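Local structure of isoflavone reductase (Medicago sativa, 2GAS) at residues K107-E112 with T196-A201; E246-D251 with L265-Q270. The protein catalyses the NADPH-dependent reduction of 2'-hydroxyformononetin to (3R)-vestitone, the penultimate intermediate in the synthesis of the alfalfa phytoalexin (-)-medicarpin. All coordinates share one frame; numbering follows the deposited sequence.

Contact 1 (K107-E112 with T196-A201)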
ATOM      1  N   LYS A 107      11.910 -14.009   4.334  1.00 16.63           N
ATOM      2  CA  LYS A 107      10.811 -13.428   3.568  1.00 18.04           C
ATOM      3  C   LYS A 107      11.054 -11.958   3.276  1.00 17.57           C
ATOM      4  O   LYS A 107      11.459 -11.205   4.154  1.00 17.75           O
ATOM      5  CB  LYS A 107       9.480 -13.599   4.318  1.00 19.30           C
ATOM      6  CG  LYS A 107       8.258 -13.242   3.479  1.00 24.84           C
ATOM      7  CD  LYS A 107       7.066 -14.156   3.776  1.00 29.81           C
ATOM      8  CE  LYS A 107       6.511 -13.916   5.168  1.00 30.48           C
ATOM      9  NZ  LYS A 107       5.346 -14.802   5.472  1.00 31.47           N
ATOM     10  N   PHE A 108      10.820 -11.563   2.029  1.00 16.20           N
ATOM     11  CA  PHE A 108      10.994 -10.179   1.609  1.00 15.24           C
ATOM     12  C   PHE A 108       9.693  -9.629   1.056  1.00 15.25           C
ATOM     13  O   PHE A 108       9.061 -10.257   0.203  1.00 13.95           O
ATOM     14  CB  PHE A 108      12.085 -10.074   0.533  1.00 16.18           C
ATOM     15  CG  PHE A 108      12.209  -8.701  -0.095  1.00 16.74           C
ATOM     16  CD1 PHE A 108      12.270  -7.555   0.695  1.00 15.66           C
ATOM     17  CD2 PHE A 108      12.307  -8.561  -1.478  1.00 15.81           C
ATOM     18  CE1 PHE A 108      12.430  -6.295   0.111  1.00 16.44           C
ATOM     19  CE2 PHE A 108      12.468  -7.306  -2.063  1.00 14.23           C
ATOM     20  CZ  PHE A 108      12.529  -6.178  -1.275  1.00 15.48           C
ATOM     21  N   PHE A 109       9.284  -8.471   1.574  1.00 13.45           N
ATOM     22  CA  PHE A 109       8.086  -7.782   1.110  1.00 13.49           C
ATOM     23  C   PHE A 109       8.541  -6.579   0.300  1.00 14.68           C
ATOM     24  O   PHE A 109       9.006  -5.593   0.868  1.00 15.89           O
ATOM     25  CB  PHE A 109       7.241  -7.230   2.270  1.00 15.37           C
ATOM     26  CG  PHE A 109       6.393  -8.251   2.975  1.00 15.53           C
ATOM     27  CD1 PHE A 109       6.962  -9.183   3.834  1.00 15.32           C
ATOM     28  CD2 PHE A 109       5.004  -8.236   2.827  1.00 14.33           C
ATOM     29  CE1 PHE A 109       6.166 -10.085   4.545  1.00 16.55           C
ATOM     30  CE2 PHE A 109       4.193  -9.137   3.535  1.00 15.49           C
ATOM     31  CZ  PHE A 109       4.774 -10.060   4.395  1.00 14.23           C
ATOM     32  N   PRO A 110       8.441  -6.645  -1.035  1.00 14.06           N
ATOM     33  CA  PRO A 110       8.873  -5.468  -1.792  1.00 14.97           C
ATOM     34  C   PRO A 110       7.845  -4.339  -1.669  1.00 16.52           C
ATOM     35  O   PRO A 110       6.773  -4.522  -1.086  1.00 15.72           O
ATOM     36  CB  PRO A 110       9.006  -6.001  -3.220  1.00 14.49           C
ATOM     37  CG  PRO A 110       7.998  -7.116  -3.256  1.00 13.78           C
ATOM     38  CD  PRO A 110       8.196  -7.791  -1.925  1.00 13.11           C
ATOM     39  N   SER A 111       8.181  -3.178  -2.225  1.00 15.69           N
ATOM     40  CA  SER A 111       7.321  -2.000  -2.166  1.00 16.46           C
ATOM     41  C   SER A 111       6.097  -2.125  -3.070  1.00 15.84           C
ATOM     42  O   SER A 111       6.043  -1.556  -4.161  1.00 16.78           O
ATOM     43  CB  SER A 111       8.137  -0.752  -2.535  1.00 17.15           C
ATOM     44  OG  SER A 111       7.373   0.429  -2.378  1.00 19.46           O
ATOM     45  N   GLU A 112       5.113  -2.880  -2.595  1.00 15.02           N
ATOM     46  CA  GLU A 112       3.877  -3.104  -3.327  1.00 14.11           C
ATOM     47  C   GLU A 112       2.847  -2.158  -2.729  1.00 14.29           C
ATOM     48  O   GLU A 112       2.827  -0.976  -3.058  1.00 15.28           O
ATOM     49  CB  GLU A 112       3.454  -4.565  -3.166  1.00 14.79           C
ATOM     50  CG  GLU A 112       4.376  -5.562  -3.886  1.00 15.83           C
ATOM     51  CD  GLU A 112       4.051  -5.685  -5.362  1.00 17.55           C
ATOM     52  OE1 GLU A 112       2.887  -5.413  -5.729  1.00 17.81           O
ATOM     53  OE2 GLU A 112       4.944  -6.071  -6.153  1.00 17.79           O
ATOM     54  N   THR A 196      -1.622  -4.004   9.988  1.00 14.79           N
ATOM     55  CA  THR A 196      -2.025  -5.238  10.642  1.00 14.86           C
ATOM     56  C   THR A 196      -1.974  -6.455   9.725  1.00 14.65           C
ATOM     57  O   THR A 196      -1.418  -7.489  10.094  1.00 15.21           O
ATOM     58  CB  THR A 196      -3.423  -5.076  11.240  1.00 14.99           C
ATOM     59  OG1 THR A 196      -3.400  -3.980  12.166  1.00 15.99           O
ATOM     60  CG2 THR A 196      -3.849  -6.345  11.970  1.00 17.44           C
ATOM     61  N   PHE A 197      -2.542  -6.335   8.528  1.00 15.12           N
ATOM     62  CA  PHE A 197      -2.538  -7.449   7.587  1.00 15.34           C
ATOM     63  C   PHE A 197      -1.145  -7.784   7.064  1.00 14.55           C
ATOM     64  O   PHE A 197      -0.846  -8.940   6.765  1.00 14.25           O
ATOM     65  CB  PHE A 197      -3.472  -7.155   6.410  1.00 15.29           C
ATOM     66  CG  PHE A 197      -4.925  -7.332   6.742  1.00 14.86           C
ATOM     67  CD1 PHE A 197      -5.769  -6.233   6.855  1.00 16.70           C
ATOM     68  CD2 PHE A 197      -5.446  -8.605   6.953  1.00 17.45           C
ATOM     69  CE1 PHE A 197      -7.109  -6.401   7.175  1.00 16.85           C
ATOM     70  CE2 PHE A 197      -6.785  -8.785   7.273  1.00 17.31           C
ATOM     71  CZ  PHE A 197      -7.617  -7.683   7.384  1.00 17.51           C
ATOM     72  N   THR A 198      -0.289  -6.777   6.943  1.00 15.41           N
ATOM     73  CA  THR A 198       1.062  -7.022   6.459  1.00 15.97           C
ATOM     74  C   THR A 198       1.816  -7.892   7.457  1.00 15.44           C
ATOM     75  O   THR A 198       2.524  -8.824   7.073  1.00 14.87           O
ATOM     76  CB  THR A 198       1.832  -5.704   6.251  1.00 14.94           C
ATOM     77  OG1 THR A 198       1.166  -4.920   5.255  1.00 15.25           O
ATOM     78  CG2 THR A 198       3.257  -5.974   5.792  1.00 15.55           C
ATOM     79  N   ILE A 199       1.655  -7.594   8.743  1.00 16.47           N
ATOM     80  CA  ILE A 199       2.339  -8.364   9.772  1.00 16.73           C
ATOM     81  C   ILE A 199       1.707  -9.750   9.907  1.00 18.11           C
ATOM     82  O   ILE A 199       2.408 -10.730  10.148  1.00 16.61           O
ATOM     83  CB  ILE A 199       2.340  -7.606  11.127  1.00 17.60           C
ATOM     84  CG1 ILE A 199       3.272  -6.388  11.047  1.00 20.76           C
ATOM     85  CG2 ILE A 199       2.831  -8.523  12.244  1.00 19.62           C
ATOM     86  CD1 ILE A 199       2.931  -5.392   9.981  1.00 29.34           C
ATOM     87  N   ARG A 200       0.389  -9.844   9.734  1.00 17.25           N
ATOM     88  CA  ARG A 200      -0.268 -11.148   9.795  1.00 18.73           C
ATOM     89  C   ARG A 200       0.334 -12.020   8.698  1.00 17.23           C
ATOM     90  O   ARG A 200       0.636 -13.191   8.916  1.00 17.39           O
ATOM     91  CB  ARG A 200      -1.777 -11.014   9.567  1.00 20.32           C
ATOM     92  CG  ARG A 200      -2.572 -10.655  10.805  1.00 28.17           C
ATOM     93  CD  ARG A 200      -2.562 -11.801  11.810  1.00 31.70           C
ATOM     94  NE  ARG A 200      -3.851 -12.482  11.898  1.00 35.34           N
ATOM     95  CZ  ARG A 200      -4.021 -13.779  11.668  1.00 35.82           C
ATOM     96  NH1 ARG A 200      -2.984 -14.534  11.334  1.00 37.92           N
ATOM     97  NH2 ARG A 200      -5.224 -14.324  11.779  1.00 36.03           N
ATOM     98  N   ALA A 201       0.518 -11.433   7.518  1.00 16.59           N
ATOM     99  CA  ALA A 201       1.094 -12.151   6.388  1.00 15.58           C
ATOM    100  C   ALA A 201       2.552 -12.515   6.675  1.00 16.98           C
ATOM    101  O   ALA A 201       2.999 -13.615   6.357  1.00 17.06           O
ATOM    102  CB  ALA A 201       0.999 -11.290   5.113  1.00 17.08           C
TER
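A buried lysine ammonium reaches from strand 107-109 of the parallel Rossmann sheet to the C-terminal end of a helix: NZ of Lys107 gives a hydrogen bond of 2.8 Å to the carbonyl O of Ala201, approaching it at a C=O...N angle of 141° and 21° out of the carbonyl plane. The chain leaves with CG anti to the backbone N (chi1 -170°) and bends at chi2 and chi3 before its end straightens toward the helix. NZ also bonds to OG1 of Thr207, itself bonded to Ala201 O, and to the carbonyl O of Ala202, in the helix's last turn. Two residues along the strand, Phe109 sends its ring the same way. Its CZ lies 4.0 Å from CB of Ala201 and 3.7 Å from O of Thr198, while CE2 meets the Thr198 methyl CG2 at 4.0 Å; the carbonyl carbon of Ala201 sits at the ring edge. A methionine in place of Lys107 would probably leave the Ala201 and Ala202 carbonyls without their charged donor. Strand 107-109 and helix 191-202 are thus joined by an apolar ring contact beside a positive charge, which the negative end of the helix dipole would be expected to stabilise.

Contact 2 (E246-D251 with L265-Q270)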
ATOM      1  N   GLU A 246     -14.032   7.161 -22.715  1.00 22.61           N
ATOM      2  CA  GLU A 246     -13.382   7.862 -23.816  1.00 25.86           C
ATOM      3  C   GLU A 246     -13.007   9.280 -23.415  1.00 25.01           C
ATOM      4  O   GLU A 246     -11.927   9.764 -23.749  1.00 25.09           O
ATOM      5  CB  GLU A 246     -14.291   7.926 -25.046  1.00 28.23           C
ATOM      6  CG  GLU A 246     -14.654   6.589 -25.662  1.00 32.84           C
ATOM      7  CD  GLU A 246     -15.583   5.772 -24.790  1.00 36.49           C
ATOM      8  OE1 GLU A 246     -16.546   6.349 -24.236  1.00 37.20           O
ATOM      9  OE2 GLU A 246     -15.361   4.547 -24.669  1.00 39.83           O
ATOM     10  N   GLN A 247     -13.909   9.949 -22.704  1.00 24.81           N
ATOM     11  CA  GLN A 247     -13.659  11.316 -22.271  1.00 25.83           C
ATOM     12  C   GLN A 247     -12.573  11.350 -21.193  1.00 25.81           C
ATOM     13  O   GLN A 247     -11.754  12.269 -21.149  1.00 27.39           O
ATOM     14  CB  GLN A 247     -14.972  11.949 -21.781  1.00 27.92           C
ATOM     15  CG  GLN A 247     -16.001  12.139 -22.920  1.00 30.48           C
ATOM     16  CD  GLN A 247     -17.410  12.479 -22.442  1.00 31.91           C
ATOM     17  OE1 GLN A 247     -18.045  11.700 -21.727  1.00 26.48           O
ATOM     18  NE2 GLN A 247     -17.911  13.644 -22.853  1.00 33.50           N
ATOM     19  N   VAL A 248     -12.549  10.335 -20.336  1.00 24.55           N
ATOM     20  CA  VAL A 248     -11.536  10.266 -19.291  1.00 24.28           C
ATOM     21  C   VAL A 248     -10.152  10.082 -19.910  1.00 23.64           C
ATOM     22  O   VAL A 248      -9.196  10.755 -19.527  1.00 24.14           O
ATOM     23  CB  VAL A 248     -11.811   9.094 -18.324  1.00 24.07           C
ATOM     24  CG1 VAL A 248     -10.623   8.894 -17.386  1.00 25.50           C
ATOM     25  CG2 VAL A 248     -13.079   9.370 -17.526  1.00 25.29           C
ATOM     26  N   LEU A 249     -10.046   9.171 -20.872  1.00 23.91           N
ATOM     27  CA  LEU A 249      -8.775   8.906 -21.536  1.00 24.45           C
ATOM     28  C   LEU A 249      -8.232  10.146 -22.242  1.00 26.09           C
ATOM     29  O   LEU A 249      -7.027  10.406 -22.220  1.00 24.97           O
ATOM     30  CB  LEU A 249      -8.933   7.755 -22.537  1.00 23.76           C
ATOM     31  CG  LEU A 249      -9.292   6.392 -21.929  1.00 23.43           C
ATOM     32  CD1 LEU A 249      -9.548   5.381 -23.038  1.00 25.89           C
ATOM     33  CD2 LEU A 249      -8.158   5.914 -21.034  1.00 24.84           C
ATOM     34  N   LYS A 250      -9.120  10.918 -22.859  1.00 26.77           N
ATOM     35  CA  LYS A 250      -8.705  12.131 -23.548  1.00 29.27           C
ATOM     36  C   LYS A 250      -8.187  13.137 -22.521  1.00 29.13           C
ATOM     37  O   LYS A 250      -7.195  13.826 -22.755  1.00 29.53           O
ATOM     38  CB  LYS A 250      -9.884  12.721 -24.333  1.00 30.33           C
ATOM     39  CG  LYS A 250      -9.528  13.928 -25.185  1.00 35.64           C
ATOM     40  CD  LYS A 250      -9.709  15.232 -24.428  1.00 40.35           C
ATOM     41  CE  LYS A 250     -11.175  15.632 -24.354  1.00 42.96           C
ATOM     42  NZ  LYS A 250     -11.764  15.822 -25.712  1.00 45.20           N
ATOM     43  N   ASP A 251      -8.862  13.202 -21.377  1.00 29.50           N
ATOM     44  CA  ASP A 251      -8.486  14.106 -20.298  1.00 29.90           C
ATOM     45  C   ASP A 251      -7.070  13.789 -19.809  1.00 28.82           C
ATOM     46  O   ASP A 251      -6.277  14.690 -19.526  1.00 29.79           O
ATOM     47  CB  ASP A 251      -9.474  13.959 -19.139  1.00 33.30           C
ATOM     48  CG  ASP A 251      -9.300  15.028 -18.084  1.00 37.34           C
ATOM     49  OD1 ASP A 251      -8.141  15.366 -17.760  1.00 40.15           O
ATOM     50  OD2 ASP A 251     -10.324  15.523 -17.566  1.00 39.05           O
ATOM     51  N   LEU A 265      -4.585   6.746 -12.514  1.00 17.00           N
ATOM     52  CA  LEU A 265      -4.710   5.880 -11.348  1.00 18.27           C
ATOM     53  C   LEU A 265      -6.197   5.609 -11.083  1.00 17.34           C
ATOM     54  O   LEU A 265      -6.598   4.462 -10.890  1.00 16.47           O
ATOM     55  CB  LEU A 265      -4.063   6.547 -10.127  1.00 19.95           C
ATOM     56  CG  LEU A 265      -4.032   5.747  -8.824  1.00 23.27           C
ATOM     57  CD1 LEU A 265      -3.312   4.424  -9.031  1.00 25.66           C
ATOM     58  CD2 LEU A 265      -3.327   6.570  -7.757  1.00 24.75           C
ATOM     59  N   TYR A 266      -7.009   6.666 -11.093  1.00 18.38           N
ATOM     60  CA  TYR A 266      -8.451   6.542 -10.869  1.00 18.70           C
ATOM     61  C   TYR A 266      -9.109   5.733 -11.987  1.00 17.82           C
ATOM     62  O   TYR A 266     -10.020   4.951 -11.741  1.00 18.03           O
ATOM     63  CB  TYR A 266      -9.107   7.923 -10.814  1.00 19.90           C
ATOM     64  CG  TYR A 266      -8.684   8.790  -9.654  1.00 22.53           C
ATOM     65  CD1 TYR A 266      -8.763  10.178  -9.749  1.00 25.29           C
ATOM     66  CD2 TYR A 266      -8.223   8.236  -8.460  1.00 21.27           C
ATOM     67  CE1 TYR A 266      -8.395  10.996  -8.693  1.00 25.89           C
ATOM     68  CE2 TYR A 266      -7.849   9.055  -7.386  1.00 25.56           C
ATOM     69  CZ  TYR A 266      -7.937  10.432  -7.517  1.00 24.47           C
ATOM     70  OH  TYR A 266      -7.555  11.262  -6.487  1.00 27.72           O
ATOM     71  N   HIS A 267      -8.658   5.942 -13.220  1.00 16.53           N
ATOM     72  CA  HIS A 267      -9.198   5.208 -14.364  1.00 17.28           C
ATOM     73  C   HIS A 267      -9.057   3.699 -14.135  1.00 16.97           C
ATOM     74  O   HIS A 267      -9.999   2.931 -14.316  1.00 16.66           O
ATOM     75  CB  HIS A 267      -8.454   5.622 -15.643  1.00 18.21           C
ATOM     76  CG  HIS A 267      -8.649   4.689 -16.799  1.00 20.27           C
ATOM     77  ND1 HIS A 267      -9.790   4.677 -17.573  1.00 21.71           N
ATOM     78  CD2 HIS A 267      -7.841   3.728 -17.307  1.00 17.82           C
ATOM     79  CE1 HIS A 267      -9.675   3.748 -18.508  1.00 19.21           C
ATOM     80  NE2 HIS A 267      -8.502   3.159 -18.369  1.00 22.32           N
ATOM     81  N   SER A 268      -7.868   3.276 -13.729  1.00 15.41           N
ATOM     82  CA  SER A 268      -7.610   1.870 -13.480  1.00 16.05           C
ATOM     83  C   SER A 268      -8.439   1.335 -12.312  1.00 16.93           C
ATOM     84  O   SER A 268      -8.946   0.220 -12.360  1.00 17.63           O
ATOM     85  CB  SER A 268      -6.115   1.673 -13.192  1.00 15.07           C
ATOM     86  OG  SER A 268      -5.835   0.331 -12.828  1.00 17.61           O
ATOM     87  N   GLN A 269      -8.596   2.148 -11.272  1.00 17.66           N
ATOM     88  CA  GLN A 269      -9.330   1.730 -10.077  1.00 18.83           C
ATOM     89  C   GLN A 269     -10.851   1.852 -10.203  1.00 20.18           C
ATOM     90  O   GLN A 269     -11.589   0.998  -9.713  1.00 21.94           O
ATOM     91  CB  GLN A 269      -8.833   2.560  -8.877  1.00 19.48           C
ATOM     92  CG  GLN A 269      -9.197   2.033  -7.476  1.00 21.73           C
ATOM     93  CD  GLN A 269     -10.414   2.729  -6.866  1.00 23.44           C
ATOM     94  OE1 GLN A 269     -10.729   3.872  -7.210  1.00 24.08           O
ATOM     95  NE2 GLN A 269     -11.085   2.050  -5.935  1.00 21.60           N
ATOM     96  N   GLN A 270     -11.304   2.897 -10.885  1.00 19.88           N
ATOM     97  CA  GLN A 270     -12.732   3.173 -11.035  1.00 20.15           C
ATOM     98  C   GLN A 270     -13.419   2.616 -12.275  1.00 18.99           C
ATOM     99  O   GLN A 270     -14.601   2.271 -12.224  1.00 18.47           O
ATOM    100  CB  GLN A 270     -12.954   4.688 -10.992  1.00 20.38           C
ATOM    101  CG  GLN A 270     -12.534   5.361  -9.683  1.00 22.95           C
ATOM    102  CD  GLN A 270     -13.659   5.423  -8.667  1.00 25.28           C
ATOM    103  OE1 GLN A 270     -14.742   5.936  -8.960  1.00 24.57           O
ATOM    104  NE2 GLN A 270     -13.408   4.913  -7.465  1.00 24.50           N
TER
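His267 turns one face of its imidazole to Leu249, a CH-pi contact between two consecutive helices, 245-254 and 259-271, joined by a short linker and lying against strand 175-179, in the part of this NmrA-type reductase outside the parallel Rossmann sheet. The methyl CD2 of Leu249 stands over the ring 3.9 Å from its centroid, 21° off the normal and displaced toward the rim. Its nearest ring atom is CE1 of His267, at 3.7 Å, followed by NE2 at 3.8 Å, so the methyl favours the outer side of the ring. Both side chains bring this about. In His267, CG is anti to the backbone N (chi1 164°), which carries the imidazole out toward the other helix; the CB of Leu249 does not point straight at that helix, but its extended chain brings CD2 closer.

Val248 approaches from the preceding position and meets the root of the same side chain, with CG1 4.3 Å from CB of His267; relative to the ring itself it lies obliquely. Two neighbouring residues of one helix thus take hold of one histidine at different levels, the leucine on the ring and the valine at its base. The valine also packs on Leu179 of strand 175-179, and Leu249 touches Val123. No hydrogen bond joins the two segments, and the interface is small, burying 117 Å² in all. Helix 259-271 widens into a pi-type turn at 267-270, beginning at the histidine. The ND1 of His267 is buried by the contact without a hydrogen-bonding partner, and CD2 of Leu249 lies 4.0 Å from it.

From the N terminus, the chain first builds four strands of the parallel sheet before 107-109 adds the fifth. Contact 1 then closes a loop of 83 intervening residues, including helix 126-143 and strand 148-151, when helix 191-202 returns to that strand. Only after this loop is complete does contact 2 open, on helix 245-254, and it closes after just 13 residues on helix 259-271. The two are therefore in series, neither nested nor crossed. Contact 1 is central and within about 7 Å, side chain to side chain (Thr198 to Ile14), of a residue inferred to bind NADP(+), whereas contact 2 is a local helix pairing farther out, away from the annotated sites; their centres lie about 29 Å apart.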